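Local coordinates for protein cytochrome C' (Rubrivivax gelatinosus, PDB 2J8W) that is a high-spin c-type cytochrome with covalently bound heme lacking a sixth iron ligand, probably transferring electrons, though its exact function is unknown, at residues D94-A99 and K109-E114. Numbering follows the deposited sequence.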
loop_
_atom_site.group_PDB
_atom_site.type_symbol
_atom_site.label_atom_id
_atom_site.label_comp_id
_atom_site.label_asym_id
_atom_site.label_seq_id
_atom_site.Cartn_x
_atom_site.Cartn_y
_atom_site.Cartn_z
ATOM N N ASP A 94 -11.015 8.016 10.622
ATOM C CA ASP A 94 -11.061 9.461 10.691
ATOM C C ASP A 94 -10.631 9.933 12.079
ATOM O O ASP A 94 -9.896 10.917 12.219
ATOM C CB ASP A 94 -12.485 9.973 10.426
ATOM C CG ASP A 94 -12.878 9.958 8.978
ATOM O OD1 ASP A 94 -11.998 9.823 8.114
ATOM O OD2 ASP A 94 -14.110 10.135 8.719
ATOM N N LYS A 95 -11.144 9.297 13.105
ATOM C CA LYS A 95 -10.736 9.631 14.466
ATOM C C LYS A 95 -9.265 9.353 14.715
ATOM O O LYS A 95 -8.602 10.117 15.412
ATOM C CB LYS A 95 -11.570 8.867 15.473
ATOM C CG LYS A 95 -13.002 9.255 15.484
ATOM C CD LYS A 95 -13.696 8.489 16.599
ATOM C CE LYS A 95 -14.887 9.183 17.185
ATOM N NZ LYS A 95 -15.177 8.586 18.516
ATOM N N LEU A 96 -8.751 8.266 14.162
ATOM C CA LEU A 96 -7.345 7.960 14.287
ATOM C C LEU A 96 -6.504 9.026 13.647
ATOM O O LEU A 96 -5.510 9.492 14.208
ATOM C CB LEU A 96 -7.022 6.594 13.676
ATOM C CG LEU A 96 -5.600 6.051 13.868
ATOM C CD1 LEU A 96 -5.301 5.729 15.343
ATOM C CD2 LEU A 96 -5.393 4.819 12.963
ATOM N N ASP A 97 -6.891 9.444 12.449
ATOM C CA ASP A 97 -6.175 10.501 11.702
ATOM C C ASP A 97 -6.138 11.785 12.568
ATOM O O ASP A 97 -5.100 12.405 12.747
ATOM C CB ASP A 97 -6.908 10.686 10.326
ATOM C CG ASP A 97 -6.262 11.677 9.357
ATOM O OD1 ASP A 97 -6.074 12.808 9.743
ATOM O OD2 ASP A 97 -6.097 11.337 8.165
ATOM N N ALA A 98 -7.283 12.175 13.121
ATOM C CA ALA A 98 -7.362 13.373 13.932
ATOM C C ALA A 98 -6.446 13.247 15.156
ATOM O O ALA A 98 -5.753 14.196 15.550
ATOM C CB ALA A 98 -8.804 13.636 14.343
ATOM N N ALA A 99 -6.446 12.072 15.758
ATOM C CA ALA A 99 -5.617 11.811 16.928
ATOM C C ALA A 99 -4.134 11.926 16.593
ATOM O O ALA A 99 -3.350 12.447 17.379
ATOM C CB ALA A 99 -5.939 10.466 17.524
ATOM N N LYS A 109 -4.655 6.315 21.578
ATOM C CA LYS A 109 -5.007 5.017 22.132
ATOM C C LYS A 109 -6.509 4.701 21.991
ATOM O O LYS A 109 -6.891 3.578 21.613
ATOM C CB LYS A 109 -4.553 4.905 23.588
ATOM C CG LYS A 109 -4.826 3.553 24.207
ATOM C CD LYS A 109 -4.009 3.289 25.444
ATOM C CE LYS A 109 -4.216 1.889 25.934
ATOM N NZ LYS A 109 -2.918 1.544 26.771
ATOM N N ALA A 110 -7.364 5.694 22.252
ATOM C CA ALA A 110 -8.799 5.483 22.141
ATOM C C ALA A 110 -9.138 5.126 20.680
ATOM O O ALA A 110 -9.931 4.245 20.391
ATOM C CB ALA A 110 -9.587 6.702 22.588
ATOM N N ALA A 111 -8.529 5.842 19.747
ATOM C CA ALA A 111 -8.807 5.642 18.318
ATOM C C ALA A 111 -8.226 4.319 17.823
ATOM O O ALA A 111 -8.801 3.673 16.951
ATOM C CB ALA A 111 -8.300 6.793 17.511
ATOM N N VAL A 112 -7.097 3.881 18.383
ATOM C CA VAL A 112 -6.575 2.543 18.068
ATOM C C VAL A 112 -7.593 1.484 18.482
ATOM O O VAL A 112 -7.872 0.533 17.741
ATOM C CB VAL A 112 -5.219 2.303 18.731
ATOM C CG1 VAL A 112 -4.854 0.810 18.779
ATOM C CG2 VAL A 112 -4.142 3.101 18.036
ATOM N N GLY A 113 -8.206 1.664 19.649
ATOM C CA GLY A 113 -9.204 0.688 20.072
ATOM C C GLY A 113 -10.419 0.652 19.177
ATOM O O GLY A 113 -10.921 -0.412 18.784
ATOM N N GLU A 114 -10.895 1.832 18.837
ATOM C CA GLU A 114 -12.082 1.917 17.956
ATOM C C GLU A 114 -11.758 1.325 16.584
ATOM O O GLU A 114 -12.557 0.595 15.965
ATOM C CB GLU A 114 -12.517 3.384 17.850
ATOM C CG GLU A 114 -13.866 3.619 17.218
ATOM C CD GLU A 114 -14.450 5.014 17.498
ATOM O OE1 GLU A 114 -13.719 5.919 17.949
ATOM O OE2 GLU A 114 -15.660 5.217 17.234
#
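The methyl of Ala111 presses against the backbone of helix 79-102 at Leu96. Its CB lies 3.6 Å from Leu96 CA. The small methyl lets the Leu96 and Ala111 CA atoms come within 4.9 Å. The short segment axes approach to 8.5 Å. Ala99 CB lies farther off, 4.4 Å from Ala111 CB. Leu96 holds its CG anti to the backbone N (chi1 -173°), and with chi2 at 67° this brings CD1 over to the second helix. There Leu96 CD1 touches both Ala111 CB and Val112 CG2, each at 3.9 Å. The two segments run nearly antiparallel, at 160°, and belong to the last two helices of the four-helix bundle of cytochromes c'. Helix 5-30 covers this apolar side, with Phe23 against both Leu96 and Val112. Ile45 and Val48 of helix 38-52 also pack on Leu96. The Leu96 side chain lies about 7 Å from the heme. At the exposed margin, Lys95 and Glu114 form a salt bridge in the conformer described. Both chains are extended beyond CG and cross at about a right angle. In this conformer Lys95 NZ points to the syn lone pair of Glu114 OE1 at 3.1 Å. The bridge is doubtful in detail, because Glu114 is modelled in two conformers and here Lys95 CD sits too close to Glu114 OE1, at 2.9 Å.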